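Long-range contacts in Rho guanine nucleotide exchange factor TIAM2 (Mus musculus, PDB 3A8P), which activates the GTPase Rac1 as a guanine nucleotide exchange factor, linking extracellular signals to the cytoskeleton, and is represented here by its PHCCEx domain: residues V10-A14 with T45-C49; F19-V23 with V34-K38; A161-L165 with I177-I181. One frame throughout, in Å; residues are numbered along the deposited sequence.

Contact 1. Residues V10-A14 with T45-C49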
loop_
_atom_site.group_PDB
_atom_site.type_symbol
_atom_site.label_atom_id
_atom_site.label_comp_id
_atom_site.label_asym_id
_atom_site.label_seq_id
_atom_site.Cartn_x
_atom_site.Cartn_y
_atom_site.Cartn_z
ATOM N N VAL A 10 -23.747 -3.593 4.640
ATOM C CA VAL A 10 -24.088 -2.267 5.241
ATOM C C VAL A 10 -22.992 -1.229 4.968
ATOM O O VAL A 10 -21.862 -1.575 4.611
ATOM C CB VAL A 10 -24.289 -2.384 6.773
ATOM C CG1 VAL A 10 -24.770 -1.059 7.344
ATOM C CG2 VAL A 10 -25.287 -3.484 7.082
ATOM N N VAL A 11 -23.339 0.043 5.136
ATOM C CA VAL A 11 -22.410 1.140 4.913
ATOM C C VAL A 11 -21.637 1.509 6.172
ATOM O O VAL A 11 -22.223 1.822 7.206
ATOM C CB VAL A 11 -23.150 2.390 4.405
ATOM C CG1 VAL A 11 -22.236 3.603 4.472
ATOM C CG2 VAL A 11 -23.626 2.159 2.977
ATOM N N ARG A 12 -20.315 1.477 6.066
ATOM C CA ARG A 12 -19.436 1.812 7.177
ATOM C C ARG A 12 -19.237 3.322 7.236
ATOM O O ARG A 12 -19.109 3.903 8.311
ATOM C CB ARG A 12 -18.083 1.111 6.991
ATOM C CG ARG A 12 -17.017 1.498 8.010
ATOM C CD ARG A 12 -15.698 0.797 7.712
ATOM N NE ARG A 12 -15.757 -0.643 7.958
ATOM C CZ ARG A 12 -15.666 -1.199 9.163
ATOM N NH1 ARG A 12 -15.510 -0.434 10.236
ATOM N NH2 ARG A 12 -15.725 -2.519 9.296
ATOM N N LYS A 13 -19.209 3.951 6.070
ATOM C CA LYS A 13 -19.021 5.390 5.990
ATOM C C LYS A 13 -19.456 5.885 4.621
ATOM O O LYS A 13 -19.435 5.129 3.646
ATOM C CB LYS A 13 -17.553 5.752 6.213
ATOM C CG LYS A 13 -17.349 7.231 6.478
ATOM C CD LYS A 13 -15.895 7.571 6.694
ATOM C CE LYS A 13 -15.750 8.962 7.269
ATOM N NZ LYS A 13 -16.453 9.988 6.458
ATOM N N ALA A 14 -19.838 7.155 4.556
ATOM C CA ALA A 14 -20.289 7.760 3.310
ATOM C C ALA A 14 -20.046 9.268 3.348
ATOM O O ALA A 14 -20.118 9.881 4.408
ATOM C CB ALA A 14 -21.773 7.467 3.105
ATOM N N THR A 45 -19.407 5.798 -0.844
ATOM C CA THR A 45 -19.830 4.959 0.275
ATOM C C THR A 45 -18.880 3.765 0.425
ATOM O O THR A 45 -18.325 3.275 -0.559
ATOM C CB THR A 45 -21.268 4.419 0.084
ATOM O OG1 THR A 45 -21.282 3.445 -0.969
ATOM C CG2 THR A 45 -22.223 5.551 -0.267
ATOM N N LEU A 46 -18.684 3.321 1.662
ATOM C CA LEU A 46 -17.825 2.178 1.951
ATOM C C LEU A 46 -18.706 1.064 2.495
ATOM O O LEU A 46 -19.278 1.179 3.582
ATOM C CB LEU A 46 -16.750 2.548 2.984
ATOM C CG LEU A 46 -15.826 1.430 3.493
ATOM C CD1 LEU A 46 -15.034 0.808 2.343
ATOM C CD2 LEU A 46 -14.876 2.010 4.536
ATOM N N LYS A 47 -18.813 -0.006 1.719
ATOM C CA LYS A 47 -19.625 -1.169 2.067
ATOM C C LYS A 47 -18.659 -2.351 2.002
ATOM O O LYS A 47 -18.147 -2.671 0.933
ATOM C CB LYS A 47 -20.742 -1.311 1.030
ATOM C CG LYS A 47 -21.896 -2.207 1.428
ATOM C CD LYS A 47 -23.060 -2.037 0.449
ATOM C CE LYS A 47 -24.243 -2.910 0.843
ATOM N NZ LYS A 47 -24.666 -2.648 2.252
ATOM N N GLY A 48 -18.414 -3.002 3.135
ATOM C CA GLY A 48 -17.445 -4.084 3.142
ATOM C C GLY A 48 -16.122 -3.401 2.823
ATOM O O GLY A 48 -15.783 -2.401 3.455
ATOM N N CYS A 49 -15.375 -3.914 1.849
ATOM C CA CYS A 49 -14.116 -3.284 1.461
ATOM C C CYS A 49 -14.247 -2.673 0.083
ATOM O O CYS A 49 -13.256 -2.505 -0.628
ATOM C CB CYS A 49 -12.970 -4.290 1.446
ATOM S SG CYS A 49 -12.106 -4.403 3.006
HETATM O O HOH W 1 -19.626 -2.107 5.569
HETATM O O HOH W 2 -16.870 -1.766 5.692
#

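Contact 2. Residues F19-V23 with V34-K38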
loop_
_atom_site.group_PDB
_atom_site.type_symbol
_atom_site.label_atom_id
_atom_site.label_comp_id
_atom_site.label_asym_id
_atom_site.label_seq_id
_atom_site.Cartn_x
_atom_site.Cartn_y
_atom_site.Cartn_z
ATOM N N PHE A 19 -11.957 12.898 -6.217
ATOM C CA PHE A 19 -11.192 11.715 -6.588
ATOM C C PHE A 19 -10.320 11.930 -7.818
ATOM O O PHE A 19 -10.700 12.633 -8.755
ATOM C CB PHE A 19 -12.183 10.576 -6.836
ATOM C CG PHE A 19 -11.580 9.363 -7.467
ATOM C CD1 PHE A 19 -10.730 8.530 -6.743
ATOM C CD2 PHE A 19 -11.884 9.032 -8.782
ATOM C CE1 PHE A 19 -10.196 7.384 -7.318
ATOM C CE2 PHE A 19 -11.350 7.881 -9.372
ATOM C CZ PHE A 19 -10.506 7.056 -8.637
ATOM N N LYS A 20 -9.150 11.304 -7.814
ATOM C CA LYS A 20 -8.227 11.421 -8.924
ATOM C C LYS A 20 -7.281 10.230 -8.978
ATOM O O LYS A 20 -6.516 9.990 -8.042
ATOM C CB LYS A 20 -7.422 12.715 -8.787
ATOM C CG LYS A 20 -6.407 12.971 -9.886
ATOM C CD LYS A 20 -5.736 14.315 -9.663
ATOM C CE LYS A 20 -4.764 14.656 -10.772
ATOM N NZ LYS A 20 -4.270 16.058 -10.638
ATOM N N PRO A 21 -7.340 9.452 -10.068
ATOM C CA PRO A 21 -6.464 8.290 -10.223
ATOM C C PRO A 21 -5.057 8.830 -10.461
ATOM O O PRO A 21 -4.886 9.832 -11.161
ATOM C CB PRO A 21 -7.051 7.583 -11.442
ATOM C CG PRO A 21 -7.585 8.720 -12.259
ATOM C CD PRO A 21 -8.253 9.585 -11.219
ATOM N N LEU A 22 -4.054 8.179 -9.875
ATOM C CA LEU A 22 -2.678 8.647 -10.005
ATOM C C LEU A 22 -1.711 7.689 -10.698
ATOM O O LEU A 22 -0.952 8.093 -11.580
ATOM C CB LEU A 22 -2.127 8.996 -8.616
ATOM C CG LEU A 22 -0.714 9.573 -8.542
ATOM C CD1 LEU A 22 -0.659 10.874 -9.327
ATOM C CD2 LEU A 22 -0.328 9.809 -7.090
ATOM N N VAL A 23 -1.724 6.431 -10.285
ATOM C CA VAL A 23 -0.830 5.439 -10.856
ATOM C C VAL A 23 -1.588 4.165 -11.199
ATOM O O VAL A 23 -2.540 3.794 -10.509
ATOM C CB VAL A 23 0.303 5.070 -9.860
ATOM C CG1 VAL A 23 1.186 3.980 -10.453
ATOM C CG2 VAL A 23 1.140 6.306 -9.529
ATOM N N VAL A 34 -1.260 7.777 -14.558
ATOM C CA VAL A 34 -2.488 7.747 -15.338
ATOM C C VAL A 34 -2.532 9.021 -16.173
ATOM O O VAL A 34 -2.244 10.109 -15.673
ATOM C CB VAL A 34 -3.728 7.689 -14.431
ATOM C CG1 VAL A 34 -4.991 7.703 -15.278
ATOM C CG2 VAL A 34 -3.679 6.441 -13.567
ATOM N N ALA A 35 -2.882 8.881 -17.446
ATOM C CA ALA A 35 -2.944 10.026 -18.345
ATOM C C ALA A 35 -4.316 10.693 -18.341
ATOM O O ALA A 35 -5.340 10.017 -18.235
ATOM C CB ALA A 35 -2.583 9.593 -19.758
ATOM N N ARG A 36 -4.319 12.021 -18.452
ATOM C CA ARG A 36 -5.553 12.806 -18.483
ATOM C C ARG A 36 -6.284 12.795 -17.138
ATOM O O ARG A 36 -7.482 13.061 -17.057
ATOM C CB ARG A 36 -6.438 12.299 -19.648
ATOM C CG ARG A 36 -7.908 11.968 -19.367
ATOM C CD ARG A 36 -8.079 10.646 -18.622
ATOM N NE ARG A 36 -9.435 10.105 -18.735
ATOM C CZ ARG A 36 -10.540 10.728 -18.333
ATOM N NH1 ARG A 36 -11.722 10.142 -18.485
ATOM N NH2 ARG A 36 -10.471 11.934 -17.781
ATOM N N ARG A 37 -5.539 12.520 -16.073
ATOM C CA ARG A 37 -6.121 12.476 -14.736
ATOM C C ARG A 37 -6.517 13.865 -14.234
ATOM O O ARG A 37 -5.764 14.827 -14.381
ATOM C CB ARG A 37 -5.134 11.825 -13.757
ATOM C CG ARG A 37 -3.838 12.590 -13.555
ATOM C CD ARG A 37 -2.885 11.826 -12.643
ATOM N NE ARG A 37 -1.712 12.619 -12.272
ATOM C CZ ARG A 37 -0.784 13.047 -13.125
ATOM N NH1 ARG A 37 -0.875 12.761 -14.417
ATOM N NH2 ARG A 37 0.239 13.768 -12.682
ATOM N N LYS A 38 -7.709 13.956 -13.648
ATOM C CA LYS A 38 -8.222 15.214 -13.106
ATOM C C LYS A 38 -9.159 14.951 -11.919
ATOM O O LYS A 38 -9.659 13.833 -11.752
ATOM C CB LYS A 38 -8.951 16.001 -14.199
ATOM C CG LYS A 38 -10.004 15.207 -14.949
ATOM C CD LYS A 38 -10.588 16.037 -16.081
ATOM C CE LYS A 38 -11.563 15.234 -16.926
ATOM N NZ LYS A 38 -12.104 16.052 -18.048
HETATM O O HOH W 3 -11.035 11.869 -11.313
#

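Contact 3. Residues A161-L165 with I177-I181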
loop_
_atom_site.group_PDB
_atom_site.type_symbol
_atom_site.label_atom_id
_atom_site.label_comp_id
_atom_site.label_asym_id
_atom_site.label_seq_id
_atom_site.Cartn_x
_atom_site.Cartn_y
_atom_site.Cartn_z
ATOM N N ALA A 161 24.535 -15.009 1.028
ATOM C CA ALA A 161 24.631 -15.118 -0.421
ATOM C C ALA A 161 25.676 -14.140 -0.950
ATOM O O ALA A 161 26.492 -14.496 -1.795
ATOM C CB ALA A 161 23.271 -14.840 -1.068
ATOM N N GLU A 162 25.645 -12.908 -0.445
ATOM C CA GLU A 162 26.604 -11.890 -0.857
ATOM C C GLU A 162 28.033 -12.333 -0.520
ATOM O O GLU A 162 28.946 -12.171 -1.329
ATOM C CB GLU A 162 26.264 -10.562 -0.175
ATOM C CG GLU A 162 24.906 -10.023 -0.595
ATOM C CD GLU A 162 24.472 -8.805 0.199
ATOM O OE1 GLU A 162 24.765 -8.747 1.409
ATOM O OE2 GLU A 162 23.816 -7.912 -0.378
ATOM N N LEU A 163 28.223 -12.907 0.665
ATOM C CA LEU A 163 29.548 -13.384 1.060
ATOM C C LEU A 163 30.009 -14.460 0.078
ATOM O O LEU A 163 31.171 -14.478 -0.323
ATOM C CB LEU A 163 29.527 -13.954 2.486
ATOM C CG LEU A 163 30.875 -14.411 3.070
ATOM C CD1 LEU A 163 31.827 -13.213 3.191
ATOM C CD2 LEU A 163 30.663 -15.041 4.444
ATOM N N GLN A 164 29.102 -15.356 -0.314
ATOM C CA GLN A 164 29.457 -16.406 -1.270
ATOM C C GLN A 164 29.798 -15.803 -2.643
ATOM O O GLN A 164 30.700 -16.278 -3.331
ATOM C CB GLN A 164 28.308 -17.411 -1.432
ATOM C CG GLN A 164 27.802 -18.020 -0.141
ATOM C CD GLN A 164 28.918 -18.512 0.761
ATOM O OE1 GLN A 164 29.718 -19.372 0.382
ATOM N NE2 GLN A 164 28.975 -17.961 1.969
ATOM N N LEU A 165 29.074 -14.758 -3.037
ATOM C CA LEU A 165 29.313 -14.108 -4.330
ATOM C C LEU A 165 30.677 -13.420 -4.402
ATOM O O LEU A 165 31.273 -13.316 -5.476
ATOM C CB LEU A 165 28.223 -13.063 -4.617
ATOM C CG LEU A 165 28.459 -12.132 -5.816
ATOM C CD1 LEU A 165 28.336 -12.917 -7.126
ATOM C CD2 LEU A 165 27.454 -10.988 -5.783
ATOM N N ILE A 177 23.983 -15.866 -8.847
ATOM C CA ILE A 177 23.872 -15.570 -7.425
ATOM C C ILE A 177 23.252 -14.186 -7.226
ATOM O O ILE A 177 22.525 -13.954 -6.260
ATOM C CB ILE A 177 25.252 -15.621 -6.732
ATOM C CG1 ILE A 177 25.860 -17.020 -6.897
ATOM C CG2 ILE A 177 25.107 -15.278 -5.257
ATOM C CD1 ILE A 177 27.288 -17.152 -6.382
ATOM N N GLU A 178 23.537 -13.275 -8.150
ATOM C CA GLU A 178 22.999 -11.923 -8.072
ATOM C C GLU A 178 21.480 -11.974 -8.213
ATOM O O GLU A 178 20.764 -11.256 -7.516
ATOM C CB GLU A 178 23.600 -11.043 -9.172
ATOM C CG GLU A 178 25.114 -10.996 -9.143
ATOM C CD GLU A 178 25.691 -9.997 -10.129
ATOM O OE1 GLU A 178 25.310 -10.041 -11.319
ATOM O OE2 GLU A 178 26.535 -9.173 -9.709
ATOM N N ASN A 179 21.003 -12.829 -9.116
ATOM C CA ASN A 179 19.572 -12.999 -9.337
ATOM C C ASN A 179 18.928 -13.426 -8.027
ATOM O O ASN A 179 17.848 -12.956 -7.669
ATOM C CB ASN A 179 19.323 -14.078 -10.393
ATOM C CG ASN A 179 19.769 -13.655 -11.782
ATOM O OD1 ASN A 179 19.975 -14.495 -12.658
ATOM N ND2 ASN A 179 19.912 -12.349 -11.993
ATOM N N GLN A 180 19.607 -14.324 -7.319
ATOM C CA GLN A 180 19.130 -14.829 -6.039
ATOM C C GLN A 180 19.107 -13.691 -5.009
ATOM O O GLN A 180 18.131 -13.513 -4.280
ATOM C CB GLN A 180 20.052 -15.951 -5.564
ATOM C CG GLN A 180 19.502 -16.762 -4.417
ATOM C CD GLN A 180 20.493 -17.792 -3.907
ATOM O OE1 GLN A 180 21.057 -18.570 -4.681
ATOM N NE2 GLN A 180 20.708 -17.801 -2.598
ATOM N N ILE A 181 20.189 -12.922 -4.963
ATOM C CA ILE A 181 20.294 -11.803 -4.039
ATOM C C ILE A 181 19.141 -10.824 -4.281
ATOM O O ILE A 181 18.532 -10.321 -3.328
ATOM C CB ILE A 181 21.660 -11.082 -4.197
ATOM C CG1 ILE A 181 22.783 -12.000 -3.705
ATOM C CG2 ILE A 181 21.681 -9.783 -3.396
ATOM C CD1 ILE A 181 24.185 -11.469 -3.971
#

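Contact 1. Residues V10-A14 with T45-C49
Two backbone hydrogen bonds join R12 and K13 to L46: R12 N donates to L46 O at 2.7 Å, and L46 N donates to K13 O at 2.8 Å. L46 thus uses both its backbone polar atoms, each on a different residue, and A14 and T45 beside it form an antiparallel non-hydrogen-bonded pair. Towards the N-terminus the direct bonding gives way to water. One molecule accepts from G48 N at 2.9 Å and also lies by V10 O, at a distance too short to carry much weight; a second accepts from R12 NE at 2.8 Å and donates to G48 O, so both polar backbone atoms of the glycine are reached through solvent.

Among the apolar contacts, R12 and L46 run side by side, pointing the same way, with R12 CD 3.5 Å from L46 CD2. That methyl also lies at the edge of the guanidinium, near its plane. On the other face of the sheet from L46, A14 CB lies 3.9 Å from T45 CG2. K47 has CG anti to its backbone N (chi1 -164°), which lays CG against V10 O at 3.2 Å.

R12 and L46 also touch the helix 109-130 that closes the PH domain, while K13 turns away to a salt bridge with D111. The main chain therefore supplies the two direct bonds, water extends the link to G48, and the arginine stem with the leucine beside it adds the apolar part.

Contact 2. Residues F19-V23 with V34-K38
R37 meets the strand largely with its aliphatic stem: its CD lies 3.2 Å from P21 O, and its CG 3.6 Å from K20 CE. The first torsion sets CG between the backbone N and carbonyl carbon (chi1 64°), and from there the chain runs extended to NE, crossing K20 and L22 at a slant. L22 CD1 closes in on R37 NE at 3.6 Å. The guanidinium is steadied from within its own loop, where R37 NH1 donates to V34 O at 3.2 Å, a partner tilted 24° out of the guanidinium plane.

A single direct hydrogen bond ties the loop to the strand. V34 N donates to L22 O at 3.0 Å from well above the carbonyl plane, 51° out of it. Next to this bond V34 turns its branches to the strand, CG1 meeting P21 CG at 4.1 Å and CG2 lying over the L22 carbonyl. At the other end a water donates to F19 O at 2.7 Å; its approach to K38 O is doubtfully short.

L22 and V23 both face V101, so the strand carries a classic beta bulge here. K20 NZ and R37 NE stand 4.6 Å apart, two like charges on a basic surface. Residues 34-38 follow strand 30-33 and belong to the connection between the first strand, 11-26, and its partner 40-47, the region that in many PH domains receives phosphoinositide headgroups; the basic surface is consistent with the part the PH 1 domain plays in membrane localization.

Contact 3. Residues A161-L165 with I177-I181
An antiparallel helical hairpin brings A161 and L165 of helix 136-165 against I177 and I181 of helix 171-206. The short segments run 161° apart in direction, and their axes approach to 9.8 Å. No hydrogen bond crosses between them; the contact is made mainly by methyl and methylene groups.

I181 sits among three residues of the other helix. Its CG1 lies 3.9 Å from A161 CB, while CD1 reaches 3.7 Å from E162 CG and 3.8 Å from L165 CD2. This spread follows from a first torsion that sends CG1 anti to the carbonyl carbon (chi1 -68°), carrying the longer branch across the opposing helix. With an alanine at this position both branches beyond CB would be gone, and a gap would probably open between A161, E162 and L165, letting the leucine's isobutyl group turn more freely.

Within each helix the two main contact residues are four positions apart, about one turn; in helix 171-206 this is consistent with the coiled coil predicted for residues 171-198, in the CC-Ex region. The next layer pairs L165 with I177, whose side chains slide past each other in opposite directions. I177 CG2 rests 3.9 Å from L165 CB and also touches A161 O at 3.8 Å, a carbonyl already engaged by L165 N in its own helix.

Two glutamates border the apolar strip along one side. E178 contributes its CG, 4.1 Å from L165 CD2, and E162 likewise offers its methylene stem while its carboxylate forms a salt bridge with K158.

How the contacts relate
Contacts 1 and 2 both lie in the PH 1 domain and share strand 11-26, contact 1 at its start and contact 2 farther along. Their centres are about 23 Å apart, with nearest atoms about 11 Å apart. Along the chain contact 2 is nested inside the loop closed by contact 1; contact 1 joins strands 11-26 and 40-47, and contact 2 holds part of the connection between them. Contact 3 follows in series, in the CC-Ex region, about 47 Å from contact 1 and about 39 Å from contact 2 between centres. A beta-sheet module and a helical hairpin thus occupy separate parts of one chain, and both regions are needed for membrane localization.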